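Vacuolar-sorting protein BRO1 (PDB 1ZB1) sorts cargo proteins into the intralumenal vesicles of multivesicular bodies and recruits the deubiquitinase DOA4 to endosomes. Local coordinates at residues S205-K213 with S259-E269. Sequence-based numbering, arbitrary orientation.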
ATOM      1  N   SER A 205       9.556  12.988 -20.398  1.00 56.14           N
ATOM      2  CA  SER A 205       8.313  12.760 -21.129  1.00 55.62           C
ATOM      3  C   SER A 205       8.551  12.514 -22.615  1.00 55.34           C
ATOM      4  O   SER A 205       7.603  12.294 -23.369  1.00 55.29           O
ATOM      5  CB  SER A 205       7.371  13.954 -20.963  1.00 56.06           C
ATOM      6  OG  SER A 205       7.870  15.098 -21.633  1.00 56.27           O
ATOM      7  N   LYS A 206       9.817  12.548 -23.027  1.00 54.19           N
ATOM      8  CA  LYS A 206      10.188  12.335 -24.425  1.00 52.58           C
ATOM      9  C   LYS A 206      10.850  10.964 -24.600  1.00 50.77           C
ATOM     10  O   LYS A 206      11.040  10.493 -25.722  1.00 49.79           O
ATOM     11  CB  LYS A 206      11.142  13.450 -24.872  1.00 54.55           C
ATOM     12  CG  LYS A 206      11.000  13.899 -26.321  1.00 56.51           C
ATOM     13  CD  LYS A 206      11.487  12.852 -27.312  1.00 57.63           C
ATOM     14  CE  LYS A 206      11.653  13.449 -28.706  1.00 58.75           C
ATOM     15  NZ  LYS A 206      10.397  14.067 -29.218  1.00 58.02           N
ATOM     16  N   GLN A 207      11.200  10.329 -23.482  1.00 49.32           N
ATOM     17  CA  GLN A 207      11.829   9.010 -23.504  1.00 47.09           C
ATOM     18  C   GLN A 207      10.765   7.936 -23.693  1.00 44.97           C
ATOM     19  O   GLN A 207      10.508   7.127 -22.797  1.00 42.63           O
ATOM     20  CB  GLN A 207      12.583   8.753 -22.197  1.00 49.74           C
ATOM     21  CG  GLN A 207      13.901   9.499 -22.066  1.00 52.78           C
ATOM     22  CD  GLN A 207      14.640   9.128 -20.793  1.00 53.97           C
ATOM     23  OE1 GLN A 207      14.217   9.477 -19.690  1.00 54.98           O
ATOM     24  NE2 GLN A 207      15.745   8.404 -20.940  1.00 55.47           N
ATOM     25  N   TYR A 208      10.160   7.942 -24.874  1.00 41.93           N
ATOM     26  CA  TYR A 208       9.100   7.010 -25.228  1.00 39.63           C
ATOM     27  C   TYR A 208       9.310   5.592 -24.723  1.00 38.58           C
ATOM     28  O   TYR A 208       8.436   5.023 -24.069  1.00 36.63           O
ATOM     29  CB  TYR A 208       8.919   7.013 -26.746  1.00 38.53           C
ATOM     30  CG  TYR A 208       8.552   8.380 -27.287  1.00 38.65           C
ATOM     31  CD1 TYR A 208       8.779   8.712 -28.623  1.00 37.71           C
ATOM     32  CD2 TYR A 208       7.981   9.344 -26.456  1.00 36.99           C
ATOM     33  CE1 TYR A 208       8.449   9.976 -29.114  1.00 38.00           C
ATOM     34  CE2 TYR A 208       7.647  10.603 -26.936  1.00 38.42           C
ATOM     35  CZ  TYR A 208       7.885  10.913 -28.262  1.00 38.52           C
ATOM     36  OH  TYR A 208       7.564  12.166 -28.726  1.00 40.34           O
ATOM     37  N   THR A 209      10.471   5.026 -25.018  1.00 37.48           N
ATOM     38  CA  THR A 209      10.782   3.671 -24.598  1.00 37.82           C
ATOM     39  C   THR A 209      10.657   3.486 -23.076  1.00 37.08           C
ATOM     40  O   THR A 209      10.087   2.500 -22.607  1.00 35.45           O
ATOM     41  CB  THR A 209      12.206   3.286 -25.061  1.00 39.91           C
ATOM     42  OG1 THR A 209      12.520   1.962 -24.613  1.00 42.46           O
ATOM     43  CG2 THR A 209      13.230   4.272 -24.515  1.00 39.25           C
ATOM     44  N   LEU A 210      11.172   4.445 -22.312  1.00 35.83           N
ATOM     45  CA  LEU A 210      11.128   4.376 -20.851  1.00 34.95           C
ATOM     46  C   LEU A 210       9.687   4.364 -20.334  1.00 33.79           C
ATOM     47  O   LEU A 210       9.284   3.454 -19.602  1.00 33.99           O
ATOM     48  CB  LEU A 210      11.861   5.577 -20.245  1.00 34.71           C
ATOM     49  CG  LEU A 210      12.635   5.438 -18.924  1.00 36.10           C
ATOM     50  CD1 LEU A 210      12.684   6.803 -18.256  1.00 34.62           C
ATOM     51  CD2 LEU A 210      11.990   4.429 -18.001  1.00 34.47           C
ATOM     52  N   ILE A 211       8.922   5.385 -20.709  1.00 33.14           N
ATOM     53  CA  ILE A 211       7.531   5.501 -20.286  1.00 32.28           C
ATOM     54  C   ILE A 211       6.772   4.218 -20.610  1.00 31.71           C
ATOM     55  O   ILE A 211       6.019   3.709 -19.781  1.00 31.06           O
ATOM     56  CB  ILE A 211       6.838   6.712 -20.966  1.00 34.51           C
ATOM     57  CG1 ILE A 211       7.381   8.022 -20.382  1.00 34.93           C
ATOM     58  CG2 ILE A 211       5.332   6.669 -20.732  1.00 33.87           C
ATOM     59  CD1 ILE A 211       8.850   8.225 -20.576  1.00 40.72           C
ATOM     60  N   SER A 212       6.992   3.690 -21.811  1.00 29.68           N
ATOM     61  CA  SER A 212       6.335   2.462 -22.240  1.00 29.48           C
ATOM     62  C   SER A 212       6.603   1.289 -21.291  1.00 30.25           C
ATOM     63  O   SER A 212       5.677   0.581 -20.885  1.00 29.59           O
ATOM     64  CB  SER A 212       6.795   2.089 -23.650  1.00 28.74           C
ATOM     65  OG  SER A 212       6.222   0.862 -24.053  1.00 26.74           O
ATOM     66  N   LYS A 213       7.872   1.087 -20.945  1.00 30.31           N
ATOM     67  CA  LYS A 213       8.260  -0.007 -20.055  1.00 30.98           C
ATOM     68  C   LYS A 213       7.687   0.169 -18.649  1.00 30.10           C
ATOM     69  O   LYS A 213       7.201  -0.790 -18.050  1.00 31.31           O
ATOM     70  CB  LYS A 213       9.790  -0.103 -19.984  1.00 32.62           C
ATOM     71  CG  LYS A 213      10.443  -0.174 -21.356  1.00 35.94           C
ATOM     72  CD  LYS A 213      11.963  -0.172 -21.290  1.00 38.04           C
ATOM     73  CE  LYS A 213      12.509  -1.537 -20.923  1.00 39.85           C
ATOM     74  NZ  LYS A 213      13.975  -1.605 -21.176  1.00 41.58           N
ATOM     75  N   SER A 259       1.081   2.073 -22.503  1.00 30.41           N
ATOM     76  CA  SER A 259       2.333   1.396 -22.819  1.00 31.54           C
ATOM     77  C   SER A 259       2.478   1.174 -24.326  1.00 32.15           C
ATOM     78  O   SER A 259       3.530   1.447 -24.909  1.00 32.71           O
ATOM     79  CB  SER A 259       2.387   0.049 -22.099  1.00 30.68           C
ATOM     80  OG  SER A 259       3.604  -0.611 -22.369  1.00 34.18           O
ATOM     81  N   ALA A 260       1.419   0.667 -24.948  1.00 30.71           N
ATOM     82  CA  ALA A 260       1.415   0.407 -26.384  1.00 30.88           C
ATOM     83  C   ALA A 260       1.568   1.712 -27.159  1.00 30.28           C
ATOM     84  O   ALA A 260       2.281   1.771 -28.158  1.00 32.37           O
ATOM     85  CB  ALA A 260       0.121  -0.294 -26.784  1.00 30.82           C
ATOM     86  N   TYR A 261       0.888   2.755 -26.694  1.00 29.38           N
ATOM     87  CA  TYR A 261       0.957   4.061 -27.332  1.00 30.26           C
ATOM     88  C   TYR A 261       2.400   4.560 -27.400  1.00 31.96           C
ATOM     89  O   TYR A 261       2.908   4.886 -28.476  1.00 31.24           O
ATOM     90  CB  TYR A 261       0.094   5.063 -26.560  1.00 28.81           C
ATOM     91  CG  TYR A 261       0.309   6.522 -26.933  1.00 29.52           C
ATOM     92  CD1 TYR A 261       0.125   6.970 -28.245  1.00 28.98           C
ATOM     93  CD2 TYR A 261       0.676   7.456 -25.970  1.00 28.31           C
ATOM     94  CE1 TYR A 261       0.302   8.310 -28.579  1.00 27.89           C
ATOM     95  CE2 TYR A 261       0.855   8.794 -26.291  1.00 28.54           C
ATOM     96  CZ  TYR A 261       0.666   9.216 -27.597  1.00 29.88           C
ATOM     97  OH  TYR A 261       0.842  10.541 -27.911  1.00 28.52           O
ATOM     98  N   TYR A 262       3.067   4.610 -26.252  1.00 31.85           N
ATOM     99  CA  TYR A 262       4.440   5.095 -26.228  1.00 32.20           C
ATOM    100  C   TYR A 262       5.406   4.219 -27.017  1.00 32.84           C
ATOM    101  O   TYR A 262       6.341   4.733 -27.626  1.00 34.12           O
ATOM    102  CB  TYR A 262       4.902   5.291 -24.785  1.00 29.46           C
ATOM    103  CG  TYR A 262       4.414   6.605 -24.225  1.00 29.38           C
ATOM    104  CD1 TYR A 262       5.033   7.803 -24.578  1.00 28.09           C
ATOM    105  CD2 TYR A 262       3.291   6.662 -23.399  1.00 26.91           C
ATOM    106  CE1 TYR A 262       4.548   9.024 -24.127  1.00 28.29           C
ATOM    107  CE2 TYR A 262       2.796   7.875 -22.945  1.00 24.78           C
ATOM    108  CZ  TYR A 262       3.427   9.051 -23.312  1.00 27.57           C
ATOM    109  OH  TYR A 262       2.939  10.254 -22.871  1.00 28.36           O
ATOM    110  N   HIS A 263       5.181   2.910 -27.030  1.00 33.08           N
ATOM    111  CA  HIS A 263       6.055   2.030 -27.794  1.00 35.77           C
ATOM    112  C   HIS A 263       5.845   2.338 -29.278  1.00 36.28           C
ATOM    113  O   HIS A 263       6.760   2.196 -30.095  1.00 36.46           O
ATOM    114  CB  HIS A 263       5.737   0.561 -27.506  1.00 36.68           C
ATOM    115  CG  HIS A 263       6.597  -0.400 -28.266  1.00 39.50           C
ATOM    116  ND1 HIS A 263       6.150  -1.084 -29.377  1.00 41.06           N
ATOM    117  CD2 HIS A 263       7.887  -0.772 -28.092  1.00 40.46           C
ATOM    118  CE1 HIS A 263       7.127  -1.835 -29.852  1.00 41.45           C
ATOM    119  NE2 HIS A 263       8.193  -1.664 -29.090  1.00 41.07           N
ATOM    120  N   GLY A 264       4.632   2.768 -29.613  1.00 35.58           N
ATOM    121  CA  GLY A 264       4.315   3.108 -30.989  1.00 34.54           C
ATOM    122  C   GLY A 264       5.039   4.377 -31.394  1.00 34.49           C
ATOM    123  O   GLY A 264       5.583   4.459 -32.495  1.00 33.34           O
ATOM    124  N   LEU A 265       5.046   5.371 -30.509  1.00 34.58           N
ATOM    125  CA  LEU A 265       5.728   6.628 -30.790  1.00 36.44           C
ATOM    126  C   LEU A 265       7.219   6.363 -30.997  1.00 38.31           C
ATOM    127  O   LEU A 265       7.901   7.099 -31.709  1.00 37.92           O
ATOM    128  CB  LEU A 265       5.531   7.620 -29.642  1.00 35.58           C
ATOM    129  CG  LEU A 265       4.109   8.151 -29.433  1.00 37.01           C
ATOM    130  CD1 LEU A 265       4.109   9.168 -28.308  1.00 35.73           C
ATOM    131  CD2 LEU A 265       3.598   8.790 -30.720  1.00 35.44           C
ATOM    132  N   HIS A 266       7.714   5.301 -30.370  1.00 40.17           N
ATOM    133  CA  HIS A 266       9.113   4.921 -30.499  1.00 41.05           C
ATOM    134  C   HIS A 266       9.337   4.279 -31.865  1.00 42.60           C
ATOM    135  O   HIS A 266      10.313   4.583 -32.552  1.00 42.09           O
ATOM    136  CB  HIS A 266       9.498   3.945 -29.382  1.00 41.05           C
ATOM    137  CG  HIS A 266      10.731   3.150 -29.674  1.00 39.42           C
ATOM    138  ND1 HIS A 266      10.689   1.815 -30.016  1.00 40.22           N
ATOM    139  CD2 HIS A 266      12.036   3.509 -29.717  1.00 39.29           C
ATOM    140  CE1 HIS A 266      11.915   1.387 -30.260  1.00 40.17           C
ATOM    141  NE2 HIS A 266      12.751   2.397 -30.088  1.00 38.83           N
ATOM    142  N   LEU A 267       8.428   3.391 -32.254  1.00 42.97           N
ATOM    143  CA  LEU A 267       8.522   2.713 -33.540  1.00 44.28           C
ATOM    144  C   LEU A 267       8.524   3.723 -34.685  1.00 45.33           C
ATOM    145  O   LEU A 267       9.223   3.542 -35.681  1.00 44.80           O
ATOM    146  CB  LEU A 267       7.361   1.731 -33.708  1.00 44.99           C
ATOM    147  CG  LEU A 267       7.344   0.563 -32.720  1.00 44.26           C
ATOM    148  CD1 LEU A 267       6.127  -0.309 -32.976  1.00 44.87           C
ATOM    149  CD2 LEU A 267       8.619  -0.247 -32.870  1.00 45.24           C
ATOM    150  N   GLU A 268       7.741   4.786 -34.538  1.00 46.41           N
ATOM    151  CA  GLU A 268       7.673   5.831 -35.555  1.00 48.24           C
ATOM    152  C   GLU A 268       8.997   6.578 -35.575  1.00 49.06           C
ATOM    153  O   GLU A 268       9.435   7.068 -36.616  1.00 48.99           O
ATOM    154  CB  GLU A 268       6.548   6.819 -35.242  1.00 48.42           C
ATOM    155  CG  GLU A 268       6.656   8.117 -36.030  1.00 50.23           C
ATOM    156  CD  GLU A 268       5.584   9.120 -35.671  1.00 51.25           C
ATOM    157  OE1 GLU A 268       5.313   9.298 -34.465  1.00 51.53           O
ATOM    158  OE2 GLU A 268       5.020   9.741 -36.594  1.00 51.99           O
ATOM    159  N   GLU A 269       9.621   6.662 -34.408  1.00 50.20           N
ATOM    160  CA  GLU A 269      10.900   7.339 -34.247  1.00 51.60           C
ATOM    161  C   GLU A 269      11.980   6.509 -34.942  1.00 52.23           C
ATOM    162  O   GLU A 269      12.991   7.040 -35.394  1.00 52.47           O
ATOM    163  CB  GLU A 269      11.209   7.484 -32.753  1.00 51.77           C
ATOM    164  CG  GLU A 269      12.127   8.638 -32.384  1.00 52.36           C
ATOM    165  CD  GLU A 269      12.243   8.822 -30.876  1.00 53.15           C
ATOM    166  OE1 GLU A 269      12.717   7.885 -30.193  1.00 53.23           O
ATOM    167  OE2 GLU A 269      11.857   9.900 -30.375  1.00 52.14           O
TER
HETATM  168  O   HOH W   1      12.402   8.035 -27.597  1.00 44.21           O
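Tyr208 lays one face of its ring over Leu265, whose CB stands 3.6 Å from Tyr208 CD1 in a CH-pi contact. The ring lies between this CB and, on its opposite face, the carbonyl oxygen of Lys206, set toward the rim. Its CD2 corner meets the edge of the Tyr262 ring, 3.8 Å from Tyr262 CD1, and the two aromatic side chains cross at about a right angle. Tyr262 in turn takes Ile211 CG2 over a face, 3.4 Å from Tyr262 CD2; that methyl reaches the ring because it lies anti to the backbone N of Ile211, while CG1 leads away from the contact.

Two serines tie the other end of the contact together reciprocally. Ser259 OG donates to Ser212 O (2.8 Å) from above the carbonyl plane, and Ser212 OG donates to Ser259 O (2.9 Å). The latter oxygen also accepts the helical bond from His263 N, the two donors arriving from opposite faces of its plane. Such small residues suit the close approach here, with CA atoms of Ser212 and Ser259 4.2 Å apart.

Beside Tyr208, a water donates to Glu269 OE1 and, weakly, to Lys206 O. Helix 303-322 packs against Tyr261 and Leu265. The axes of segments 208-213 and 259-269 come within 7.7 Å at 160°, as in an antiparallel hairpin of consecutive helices, here 208-230 and 242-269 of the largely helical Bro1 domain, which may bind SNF7.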